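PDB 3FES: ATP-dependent Clp endopeptidase from Clostridium difficile, which probably acts as an ATP-driven unfolding chaperone of the Clp protease system, with the domain crystallised here probably serving in the recognition of substrates or adaptors. Local coordinates for residues A[49-54]-A[136-141]; A[83-88]-A[115-120]; A[90-95]-A[111-116]; A[124-127]-A[131-134]. All blocks are in the same frame, centred on the assembly; numbering follows the deposited sequence. Where two conformers were deposited one is given.

In the fold
Contacts 1, 3 and 4 are each partly buried, whereas contact 2 lies at the surface. Contacts 1 and 3 are helix crossings made mainly by aliphatic groups, and they meet where Leu-139 packs on Leu-111 and Leu-112. Contacts 2 and 3 both join helix 84-99 to helix 107-117 and have centres about 8 Å apart: contact 3 uses small and apolar side chains, contact 2 an Arg–Glu salt bridge. Contacts 1 and 4 share helix 132-142. Contact 4, although partly buried, is held by one backbone and one side-chain hydrogen bond across a tight turn, and Asn-132 there touches Ile-115 of helix 107-117.

Contact 1: residues A[49-54]-A[136-141]; sequences AKVLSK and LAQLTI
Val-51 and Leu-139 mark the closest backbone approach, their CA atoms 5.8 Å apart, where the short helical segments 49-54 and 136-141 pass with axes 9.3 Å apart and run in broadly opposite directions, 140° between them. The link is largely van der Waals. Val-51 and Gln-138 bury about equal surface, and Val-51 divides its two methyls between neighbouring residues. Val-51 CG1, anti to the backbone N (chi1 168°), lies against CB and CG of Gln-138, 4.0 Å from Gln-138 CB. Val-51 CG2 reaches the opposing backbone itself, 3.6 Å from Leu-139 CA, and also meets the methyl Leu-139 CD1 at 4.1 Å. The helices are thus joined by a branched aliphatic side chain set against a helix surface. Such crossings build the largely helical Clp N-terminal domain: here helix 47-55 meets helix 132-142, the last helix of the chain. Both Val-51 and Leu-139 also rest on Leu-111 of helix 107-117, which places this pair beside the interior. Toward the outside, Gln-138 bends at its second torsion and turns its amide across the Lys-54 chain at about a right angle. The aliphatic Lys-54 CG sits 3.3 Å from Gln-138 OE1, a contact of carbon with oxygen, while the rest of the lysine leads away. The other end of that amide is held on its own helix, where NE2 is hydrogen-bonded to Asp-142 OD1. Behind the interface, Leu-136 O accepts both Thr-140 N and, at 2.8 Å, Thr-140 OG1, the two donors arriving from opposite faces of the carbonyl plane.

Contact 2: residues A[83-88]-A[115-120]; sequences SPRSKQ and IQEGEG
Arg-85 and Gly-120 are the residues whose backbones come nearest, 7.5 Å between CA atoms, where the first turn of helix 84-99 faces the end of helix 107-117, the separation being spanned mainly by the Arg-85 side chain. Arg-85 extends with CG anti to the backbone N, bending only at chi3. Arg-85 NE donates to Glu-117 OE2 at 2.9 Å, with an N-H...O angle of 144°, forming a salt bridge. NE makes the one bond, meeting OE2 from above the carboxylate plane; with the planes 76° apart the two groups do not pair side by side. The second oxygen, Glu-117 OE1, accepts Glu-119 N at 2.8 Å, which fixes the carboxylate from its own side of the contact. One guanidinium face lies over Gly-120 CA, 3.7 Å from Arg-85 CZ. Glu-119 touches the guanidinium with its backbone C, obliquely, and with CB, its carboxylate staying beyond salt-bridge range of NH1. Segment 83-88 starts a helix, with Ser-83 as N-cap, its OG accepting Ser-86 N at 3.1 Å; 115-120 leaves one through a turn at Gly-118, with positive phi (82°). A capped helix start and a glycine-ended helix are thus joined by a surface salt bridge in this Clp N-terminal domain.

Contact 3: residues A[90-95]-A[111-116]; sequences LELSGM and LLAIIQ
Leu-92 and Ser-93 both press on Ala-113, the point where helical segments 90-95 and 111-116 cross with axes 8.1 Å apart at 116°. The apolar contacts come first. Ala-113 CB points into the opposite helix and touches Leu-92 CB at 3.8 Å and Ser-93 CB at 4.1 Å. This is a close helix-helix crossing at a small residue of the largely helical Clp N-terminal domain: the CA atoms of Ser-93 and Ala-113 are only 5.2 Å apart. The leucine is set with CG anti to its N (chi1 -163°), which carries Leu-92 CD2 along the partner helix until it lies 3.8 Å from Gln-116 CB; there the two side chains cross at about a right angle.

A second group brings side-chain carbon up to polar backbone atoms. Ala-113 CB lies 3.6 Å from Ser-93 N, and Leu-92 CD2 the same 3.6 Å from Ala-113 O, so each helix receives a methyl against the main chain of the other. These are packing contacts, not bonds.

Polar pairing stays inside one helix. Ser-93 turns OG back to Leu-90 O, donating at 2.7 Å with the donor tilted 25° from the carbonyl plane. This satisfies the hydroxyl of a buried residue without drawing on the facing helix.

Around the crossing, Phe-96 of helix 84-99 covers Leu-112 and Gln-116, and Phe-8 and Ile-105 from loops pack on Ser-93. Behind helix 107-117, Leu-111 and Ile-114 face helix 33-43, while Leu-111, Leu-112 and Ile-115 rest on helix 132-142.

Contact 4: residues A[124-127]-A[131-134]; sequences KILN and VNDR
Leu-126 provides both a backbone acceptor and an apolar surface for residues 131-134. Leu-126 O accepts Val-131 N at 3.1 Å, with an N-H...O angle of 156°. Leu-126 CB lies 3.7 Å from Asn-132 ND2, the two side chains crossing at about a right angle, and the CA atoms of Leu-126 and Asn-132 are 4.9 Å apart. The methyls of Leu-126 and Val-131 meet more loosely, CD2 to CG2 at 4.4 Å, and Phe-57 packs on both residues. Spanning residue i to i+5, the backbone bond is consistent with the 6→1 bond of a Schellman motif; here it closes the end of helix 120-129 just before helix 132-142 begins, with Val-131 at the N-cap position. Next along the chain, Asn-127 starts out away from the turn, yet its amide swings back to the other segment. Asn-127 OD1 accepts Asn-132 ND2 at a short 2.6 Å, and the donor stands 41° out of the acceptor's amide plane. Asn-132 has CG anti to the backbone N (chi1 -151°), the setting that carries its ND2 over to Asn-127.

Contact 1: residues A[49-54]-A[136-141]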
loop_
_atom_site.group_PDB
_atom_site.type_symbol
_atom_site.label_atom_id
_atom_site.label_comp_id
_atom_site.label_asym_id
_atom_site.label_seq_id
_atom_site.Cartn_x
_atom_site.Cartn_y
_atom_site.Cartn_z
ATOM N N ALA A 49 3.562 1.830 -7.624
ATOM C CA ALA A 49 4.756 2.646 -7.412
ATOM C C ALA A 49 4.799 3.785 -8.436
ATOM O O ALA A 49 5.185 4.912 -8.094
ATOM C CB ALA A 49 6.026 1.789 -7.548
ATOM N N LYS A 50 4.444 3.477 -9.686
ATOM C CA LYS A 50 4.531 4.479 -10.777
ATOM C C LYS A 50 3.471 5.585 -10.545
ATOM O O LYS A 50 3.752 6.753 -10.734
ATOM C CB LYS A 50 4.395 3.821 -12.162
ATOM C CG LYS A 50 5.498 2.788 -12.515
ATOM C CD LYS A 50 6.889 3.394 -12.436
ATOM C CE LYS A 50 8.041 2.367 -12.651
ATOM N NZ LYS A 50 7.885 1.432 -13.811
ATOM N N VAL A 51 2.282 5.195 -10.067
ATOM C CA VAL A 51 1.231 6.162 -9.697
ATOM C C VAL A 51 1.731 7.077 -8.560
ATOM O O VAL A 51 1.658 8.305 -8.657
ATOM C CB VAL A 51 -0.064 5.441 -9.235
ATOM C CG1 VAL A 51 -1.052 6.430 -8.566
ATOM C CG2 VAL A 51 -0.732 4.711 -10.399
ATOM N N LEU A 52 2.245 6.475 -7.491
ATOM C CA LEU A 52 2.610 7.222 -6.280
ATOM C C LEU A 52 3.760 8.198 -6.570
ATOM O O LEU A 52 3.766 9.339 -6.083
ATOM C CB LEU A 52 2.912 6.270 -5.106
ATOM C CG LEU A 52 1.701 5.523 -4.542
ATOM C CD1 LEU A 52 2.111 4.329 -3.594
ATOM C CD2 LEU A 52 0.694 6.483 -3.826
ATOM N N SER A 53 4.709 7.739 -7.386
ATOM C CA SER A 53 5.833 8.576 -7.787
ATOM C C SER A 53 5.354 9.684 -8.745
ATOM O O SER A 53 5.821 10.824 -8.681
ATOM C CB SER A 53 6.918 7.719 -8.440
ATOM O OG SER A 53 7.703 8.527 -9.295
ATOM N N LYS A 54 4.393 9.359 -9.606
ATOM C CA LYS A 54 3.889 10.344 -10.560
ATOM C C LYS A 54 3.177 11.513 -9.849
ATOM O O LYS A 54 3.333 12.673 -10.244
ATOM C CB LYS A 54 2.990 9.685 -11.620
ATOM C CG LYS A 54 2.467 10.621 -12.685
ATOM C CD LYS A 54 3.603 11.065 -13.620
ATOM C CE LYS A 54 3.093 11.496 -14.986
ATOM N NZ LYS A 54 3.187 12.960 -15.186
ATOM N N LEU A 136 -6.152 8.492 -7.173
ATOM C CA LEU A 136 -7.201 7.703 -7.801
ATOM C C LEU A 136 -7.293 7.903 -9.326
ATOM O O LEU A 136 -7.417 6.934 -10.063
ATOM C CB LEU A 136 -8.537 7.995 -7.150
ATOM C CG LEU A 136 -9.691 7.156 -7.692
ATOM C CD1 LEU A 136 -9.436 5.680 -7.518
ATOM C CD2 LEU A 136 -10.960 7.611 -6.982
ATOM N N ALA A 137 -7.265 9.150 -9.775
ATOM C CA ALA A 137 -7.317 9.447 -11.199
ATOM C C ALA A 137 -6.145 8.803 -11.939
ATOM O O ALA A 137 -6.342 8.172 -12.961
ATOM C CB ALA A 137 -7.339 10.963 -11.427
ATOM N N GLN A 138 -4.941 8.970 -11.410
ATOM C CA GLN A 138 -3.713 8.480 -12.058
ATOM C C GLN A 138 -3.725 6.950 -12.097
ATOM O O GLN A 138 -3.306 6.326 -13.081
ATOM C CB GLN A 138 -2.471 8.933 -11.276
ATOM C CG GLN A 138 -1.156 8.545 -11.968
ATOM C CD GLN A 138 -0.923 9.373 -13.192
ATOM O OE1 GLN A 138 -0.845 10.596 -13.096
ATOM N NE2 GLN A 138 -0.813 8.721 -14.374
ATOM N N LEU A 139 -4.228 6.356 -11.021
ATOM C CA LEU A 139 -4.328 4.894 -10.933
ATOM C C LEU A 139 -5.347 4.407 -11.952
ATOM O O LEU A 139 -5.127 3.423 -12.623
ATOM C CB LEU A 139 -4.731 4.449 -9.526
ATOM C CG LEU A 139 -4.971 2.930 -9.300
ATOM C CD1 LEU A 139 -3.764 2.064 -9.667
ATOM C CD2 LEU A 139 -5.446 2.667 -7.825
ATOM N N THR A 140 -6.457 5.114 -12.074
ATOM C CA THR A 140 -7.496 4.724 -13.009
ATOM C C THR A 140 -7.008 4.811 -14.452
ATOM O O THR A 140 -7.299 3.897 -15.258
ATOM C CB THR A 140 -8.726 5.630 -12.857
ATOM O OG1 THR A 140 -9.243 5.475 -11.529
ATOM C CG2 THR A 140 -9.839 5.241 -13.842
ATOM N N ILE A 141 -6.293 5.884 -14.808
ATOM C CA ILE A 141 -5.810 5.931 -16.193
ATOM C C ILE A 141 -4.717 4.891 -16.420
ATOM O O ILE A 141 -4.642 4.286 -17.485
ATOM C CB ILE A 141 -5.420 7.344 -16.756
ATOM C CG1 ILE A 141 -4.147 7.905 -16.115
ATOM C CG2 ILE A 141 -6.592 8.329 -16.718
ATOM C CD1 ILE A 141 -3.423 8.883 -17.065
#

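Contact 2: residues A[83-88]-A[115-120]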
loop_
_atom_site.group_PDB
_atom_site.type_symbol
_atom_site.label_atom_id
_atom_site.label_comp_id
_atom_site.label_asym_id
_atom_site.label_seq_id
_atom_site.Cartn_x
_atom_site.Cartn_y
_atom_site.Cartn_z
ATOM N N SER A 83 -2.748 -5.675 10.600
ATOM C CA SER A 83 -3.932 -5.159 11.295
ATOM C C SER A 83 -5.223 -5.629 10.538
ATOM O O SER A 83 -5.162 -6.058 9.386
ATOM C CB SER A 83 -3.916 -3.635 11.274
ATOM O OG SER A 83 -4.067 -3.198 9.955
ATOM N N PRO A 84 -6.392 -5.464 11.175
ATOM C CA PRO A 84 -7.664 -5.820 10.537
ATOM C C PRO A 84 -7.856 -5.014 9.263
ATOM O O PRO A 84 -8.282 -5.548 8.243
ATOM C CB PRO A 84 -8.684 -5.454 11.645
ATOM C CG PRO A 84 -7.979 -5.912 12.889
ATOM C CD PRO A 84 -6.568 -5.243 12.620
ATOM N N ARG A 85 -7.477 -3.745 9.293
ATOM C CA ARG A 85 -7.645 -2.915 8.101
ATOM C C ARG A 85 -6.755 -3.368 6.920
ATOM O O ARG A 85 -7.206 -3.397 5.763
ATOM C CB ARG A 85 -7.379 -1.435 8.376
ATOM C CG ARG A 85 -7.607 -0.592 7.133
ATOM C CD ARG A 85 -7.492 0.911 7.418
ATOM N NE ARG A 85 -8.567 1.450 8.278
ATOM C CZ ARG A 85 -8.442 1.678 9.581
ATOM N NH1 ARG A 85 -9.445 2.201 10.261
ATOM N NH2 ARG A 85 -7.291 1.382 10.197
ATOM N N SER A 86 -5.520 -3.726 7.236
ATOM C CA SER A 86 -4.629 -4.349 6.260
ATOM C C SER A 86 -5.212 -5.611 5.679
ATOM O O SER A 86 -5.179 -5.797 4.461
ATOM C CB SER A 86 -3.251 -4.588 6.869
ATOM O OG SER A 86 -2.626 -3.315 7.102
ATOM N N LYS A 87 -5.740 -6.471 6.534
ATOM C CA LYS A 87 -6.421 -7.681 6.051
ATOM C C LYS A 87 -7.629 -7.381 5.161
ATOM O O LYS A 87 -7.826 -8.051 4.145
ATOM C CB LYS A 87 -6.816 -8.606 7.212
ATOM C CG LYS A 87 -5.562 -9.275 7.849
ATOM C CD LYS A 87 -5.930 -10.358 8.864
ATOM C CE LYS A 87 -6.543 -11.575 8.180
ATOM N NZ LYS A 87 -5.474 -12.477 7.680
ATOM N N GLN A 88 -8.419 -6.369 5.540
ATOM C CA GLN A 88 -9.552 -5.939 4.746
ATOM C C GLN A 88 -9.113 -5.377 3.390
ATOM O O GLN A 88 -9.740 -5.655 2.367
ATOM C CB GLN A 88 -10.359 -4.876 5.519
ATOM C CG GLN A 88 -11.136 -5.449 6.697
ATOM C CD GLN A 88 -12.539 -5.940 6.320
ATOM O OE1 GLN A 88 -12.888 -7.118 6.535
ATOM N NE2 GLN A 88 -13.360 -5.036 5.773
ATOM N N ILE A 115 -7.360 3.017 -1.306
ATOM C CA ILE A 115 -8.210 4.219 -1.572
ATOM C C ILE A 115 -9.690 3.993 -1.256
ATOM O O ILE A 115 -10.347 4.824 -0.574
ATOM C CB ILE A 115 -7.999 4.707 -3.006
ATOM C CG1 ILE A 115 -6.568 5.225 -3.137
ATOM C CG2 ILE A 115 -9.034 5.851 -3.402
ATOM C CD1 ILE A 115 -6.111 5.470 -4.599
ATOM N N GLN A 116 -10.221 2.874 -1.727
ATOM C CA GLN A 116 -11.595 2.487 -1.435
ATOM C C GLN A 116 -11.915 2.343 0.035
ATOM O O GLN A 116 -13.015 2.738 0.460
ATOM C CB GLN A 116 -11.922 1.169 -2.098
ATOM C CG GLN A 116 -12.524 1.363 -3.421
ATOM C CD GLN A 116 -13.861 1.990 -3.296
ATOM O OE1 GLN A 116 -14.724 1.500 -2.561
ATOM N NE2 GLN A 116 -14.042 3.112 -3.967
ATOM N N GLU A 117 -10.967 1.794 0.794
ATOM C CA GLU A 117 -11.168 1.574 2.234
ATOM C C GLU A 117 -11.394 2.924 2.943
ATOM O O GLU A 117 -12.216 3.035 3.871
ATOM C CB GLU A 117 -10.013 0.752 2.844
ATOM C CG GLU A 117 -10.352 0.180 4.221
ATOM C CD GLU A 117 -10.206 1.221 5.326
ATOM O OE1 GLU A 117 -9.485 2.228 5.093
ATOM O OE2 GLU A 117 -10.795 1.050 6.431
ATOM N N GLY A 118 -10.675 3.944 2.489
ATOM C CA GLY A 118 -11.016 5.329 2.822
ATOM C C GLY A 118 -10.541 5.867 4.160
ATOM O O GLY A 118 -10.524 7.063 4.367
ATOM N N GLU A 119 -10.173 4.991 5.084
ATOM C CA GLU A 119 -9.791 5.395 6.435
ATOM C C GLU A 119 -8.364 4.928 6.661
ATOM O O GLU A 119 -7.729 4.441 5.729
ATOM C CB GLU A 119 -10.750 4.739 7.422
ATOM C CG GLU A 119 -12.201 4.938 6.994
ATOM C CD GLU A 119 -13.189 4.863 8.137
ATOM O OE1 GLU A 119 -12.797 5.127 9.303
ATOM O OE2 GLU A 119 -14.377 4.557 7.863
ATOM N N GLY A 120 -7.846 5.059 7.873
ATOM C CA GLY A 120 -6.511 4.507 8.134
ATOM C C GLY A 120 -5.453 5.531 7.786
ATOM O O GLY A 120 -5.751 6.580 7.167
#

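Contact 3: residues A[90-95]-A[111-116]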
loop_
_atom_site.group_PDB
_atom_site.type_symbol
_atom_site.label_atom_id
_atom_site.label_comp_id
_atom_site.label_asym_id
_atom_site.label_seq_id
_atom_site.Cartn_x
_atom_site.Cartn_y
_atom_site.Cartn_z
ATOM N N LEU A 90 -6.363 -6.191 1.764
ATOM C CA LEU A 90 -5.949 -7.291 0.893
ATOM C C LEU A 90 -7.128 -8.091 0.351
ATOM O O LEU A 90 -7.111 -8.511 -0.791
ATOM C CB LEU A 90 -4.934 -8.199 1.575
ATOM C CG LEU A 90 -3.620 -7.479 1.906
ATOM C CD1 LEU A 90 -2.711 -8.502 2.607
ATOM C CD2 LEU A 90 -2.885 -6.852 0.681
ATOM N N GLU A 91 -8.117 -8.362 1.195
ATOM C CA GLU A 91 -9.359 -8.988 0.743
ATOM C C GLU A 91 -10.041 -8.152 -0.336
ATOM O O GLU A 91 -10.462 -8.693 -1.371
ATOM C CB GLU A 91 -10.265 -9.219 1.952
ATOM C CG GLU A 91 -11.586 -9.842 1.692
ATOM C CD GLU A 91 -12.361 -9.982 3.014
ATOM O OE1 GLU A 91 -12.699 -8.954 3.640
ATOM O OE2 GLU A 91 -12.614 -11.119 3.425
ATOM N N LEU A 92 -10.132 -6.846 -0.126
ATOM C CA LEU A 92 -10.687 -5.970 -1.150
ATOM C C LEU A 92 -9.910 -5.954 -2.491
ATOM O O LEU A 92 -10.509 -5.877 -3.568
ATOM C CB LEU A 92 -10.748 -4.559 -0.591
ATOM C CG LEU A 92 -11.627 -3.488 -1.256
ATOM C CD1 LEU A 92 -13.079 -3.952 -1.427
ATOM C CD2 LEU A 92 -11.571 -2.244 -0.375
ATOM N N SER A 93 -8.589 -6.024 -2.419
ATOM C CA SER A 93 -7.805 -6.117 -3.654
ATOM C C SER A 93 -8.219 -7.364 -4.458
ATOM O O SER A 93 -8.270 -7.290 -5.688
ATOM C CB SER A 93 -6.316 -6.049 -3.339
ATOM O OG SER A 93 -5.850 -7.274 -2.795
ATOM N N GLY A 94 -8.500 -8.499 -3.790
ATOM C CA GLY A 94 -9.038 -9.681 -4.491
ATOM C C GLY A 94 -10.424 -9.441 -5.086
ATOM O O GLY A 94 -10.743 -9.865 -6.220
HETATM N N MSE A 95 -11.290 -8.785 -4.311
HETATM C CA MSE A 95 -12.587 -8.403 -4.808
HETATM C C MSE A 95 -12.517 -7.539 -6.063
HETATM O O MSE A 95 -13.302 -7.758 -6.987
HETATM C CB MSE A 95 -13.393 -7.714 -3.696
HETATM C CG MSE A 95 -13.521 -8.689 -2.559
HETATM SE SE MSE A 95 -14.424 -7.914 -0.961
HETATM C CE MSE A 95 -14.839 -9.642 -0.138
ATOM N N LEU A 111 -3.521 -0.845 -4.308
ATOM C CA LEU A 111 -3.669 0.611 -4.142
ATOM C C LEU A 111 -5.146 1.033 -4.321
ATOM O O LEU A 111 -5.650 1.887 -3.586
ATOM C CB LEU A 111 -2.710 1.363 -5.119
ATOM C CG LEU A 111 -2.730 2.905 -4.955
ATOM C CD1 LEU A 111 -2.406 3.344 -3.524
ATOM C CD2 LEU A 111 -1.726 3.547 -5.992
ATOM N N LEU A 112 -5.851 0.421 -5.273
ATOM C CA LEU A 112 -7.302 0.672 -5.427
ATOM C C LEU A 112 -8.054 0.430 -4.095
ATOM O O LEU A 112 -8.968 1.171 -3.683
ATOM C CB LEU A 112 -7.861 -0.306 -6.444
ATOM C CG LEU A 112 -9.025 0.014 -7.364
ATOM C CD1 LEU A 112 -9.037 1.473 -7.807
ATOM C CD2 LEU A 112 -8.793 -0.905 -8.571
ATOM N N ALA A 113 -7.676 -0.672 -3.465
ATOM C CA ALA A 113 -8.301 -1.099 -2.211
ATOM C C ALA A 113 -7.980 -0.166 -1.050
ATOM O O ALA A 113 -8.872 0.127 -0.231
ATOM C CB ALA A 113 -7.797 -2.544 -1.893
ATOM N N ILE A 114 -6.727 0.308 -0.978
ATOM C CA ILE A 114 -6.341 1.301 0.042
ATOM C C ILE A 114 -7.264 2.499 -0.095
ATOM O O ILE A 114 -7.891 2.941 0.876
ATOM C CB ILE A 114 -4.860 1.742 -0.097
ATOM C CG1 ILE A 114 -3.932 0.607 0.400
ATOM C CG2 ILE A 114 -4.569 2.975 0.799
ATOM C CD1 ILE A 114 -2.435 0.902 0.136
ATOM N N ILE A 115 -7.360 3.017 -1.306
ATOM C CA ILE A 115 -8.210 4.219 -1.572
ATOM C C ILE A 115 -9.690 3.993 -1.256
ATOM O O ILE A 115 -10.347 4.824 -0.574
ATOM C CB ILE A 115 -7.999 4.707 -3.006
ATOM C CG1 ILE A 115 -6.568 5.225 -3.137
ATOM C CG2 ILE A 115 -9.034 5.851 -3.402
ATOM C CD1 ILE A 115 -6.111 5.470 -4.599
ATOM N N GLN A 116 -10.221 2.874 -1.727
ATOM C CA GLN A 116 -11.595 2.487 -1.435
ATOM C C GLN A 116 -11.915 2.343 0.035
ATOM O O GLN A 116 -13.015 2.738 0.460
ATOM C CB GLN A 116 -11.922 1.169 -2.098
ATOM C CG GLN A 116 -12.524 1.363 -3.421
ATOM C CD GLN A 116 -13.861 1.990 -3.296
ATOM O OE1 GLN A 116 -14.724 1.500 -2.561
ATOM N NE2 GLN A 116 -14.042 3.112 -3.967
#

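Contact 4: residues A[124-127]-A[131-134]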
loop_
_atom_site.group_PDB
_atom_site.type_symbol
_atom_site.label_atom_id
_atom_site.label_comp_id
_atom_site.label_asym_id
_atom_site.label_seq_id
_atom_site.Cartn_x
_atom_site.Cartn_y
_atom_site.Cartn_z
ATOM N N LYS A 124 -4.947 9.087 5.456
ATOM C CA LYS A 124 -4.628 10.343 6.155
ATOM C C LYS A 124 -3.428 11.026 5.506
ATOM O O LYS A 124 -3.406 12.239 5.342
ATOM C CB LYS A 124 -4.388 10.116 7.659
ATOM C CG LYS A 124 -5.676 9.991 8.439
ATOM C CD LYS A 124 -5.447 9.738 9.918
ATOM C CE LYS A 124 -6.773 9.479 10.596
ATOM N NZ LYS A 124 -6.634 9.307 12.060
ATOM N N ILE A 125 -2.441 10.228 5.116
ATOM C CA ILE A 125 -1.257 10.755 4.458
ATOM C C ILE A 125 -1.606 11.256 3.048
ATOM O O ILE A 125 -1.163 12.324 2.659
ATOM C CB ILE A 125 -0.121 9.694 4.382
ATOM C CG1 ILE A 125 0.417 9.388 5.799
ATOM C CG2 ILE A 125 0.994 10.169 3.392
ATOM C CD1 ILE A 125 1.376 8.183 5.873
ATOM N N LEU A 126 -2.383 10.484 2.284
ATOM C CA LEU A 126 -2.813 10.962 0.955
ATOM C C LEU A 126 -3.610 12.280 1.084
ATOM O O LEU A 126 -3.409 13.232 0.319
ATOM C CB LEU A 126 -3.660 9.920 0.247
ATOM C CG LEU A 126 -2.888 8.625 -0.052
ATOM C CD1 LEU A 126 -3.885 7.578 -0.509
ATOM C CD2 LEU A 126 -1.869 8.889 -1.132
ATOM N N ASN A 127 -4.507 12.317 2.056
ATOM C CA ASN A 127 -5.326 13.511 2.261
ATOM C C ASN A 127 -4.497 14.716 2.677
ATOM O O ASN A 127 -4.726 15.842 2.201
ATOM C CB ASN A 127 -6.391 13.237 3.329
ATOM C CG ASN A 127 -7.433 12.238 2.857
ATOM O OD1 ASN A 127 -7.564 11.993 1.669
ATOM N ND2 ASN A 127 -8.168 11.645 3.794
ATOM N N VAL A 131 -3.531 14.794 -2.310
ATOM C CA VAL A 131 -3.539 14.039 -3.545
ATOM C C VAL A 131 -4.373 12.775 -3.540
ATOM O O VAL A 131 -4.106 11.875 -4.343
ATOM C CB VAL A 131 -2.107 13.656 -3.984
ATOM C CG1 VAL A 131 -1.327 14.920 -4.377
ATOM C CG2 VAL A 131 -1.413 12.829 -2.924
ATOM N N ASN A 132 -5.352 12.665 -2.648
ATOM C CA ASN A 132 -6.167 11.442 -2.631
ATOM C C ASN A 132 -6.879 11.257 -3.999
ATOM O O ASN A 132 -6.737 10.228 -4.643
ATOM C CB ASN A 132 -7.176 11.417 -1.457
ATOM C CG ASN A 132 -7.492 9.976 -0.980
ATOM O OD1 ASN A 132 -7.854 9.108 -1.773
ATOM N ND2 ASN A 132 -7.328 9.724 0.332
ATOM N N ASP A 133 -7.607 12.273 -4.459
ATOM C CA ASP A 133 -8.365 12.073 -5.688
ATOM C C ASP A 133 -7.446 12.043 -6.901
ATOM O O ASP A 133 -7.794 11.444 -7.910
ATOM C CB ASP A 133 -9.423 13.176 -5.889
ATOM C CG ASP A 133 -10.663 12.982 -4.996
ATOM O OD1 ASP A 133 -10.907 11.857 -4.482
ATOM O OD2 ASP A 133 -11.417 13.962 -4.837
ATOM N N ARG A 134 -6.310 12.743 -6.827
ATOM C CA ARG A 134 -5.344 12.736 -7.929
ATOM C C ARG A 134 -4.704 11.351 -8.084
ATOM O O ARG A 134 -4.482 10.870 -9.196
ATOM C CB ARG A 134 -4.283 13.795 -7.699
ATOM C CG ARG A 134 -4.895 15.197 -7.686
ATOM C CD ARG A 134 -3.937 16.224 -8.199
ATOM N NE ARG A 134 -3.767 16.038 -9.627
ATOM C CZ ARG A 134 -4.474 16.684 -10.545
ATOM N NH1 ARG A 134 -5.388 17.582 -10.188
ATOM N NH2 ARG A 134 -4.260 16.431 -11.829
#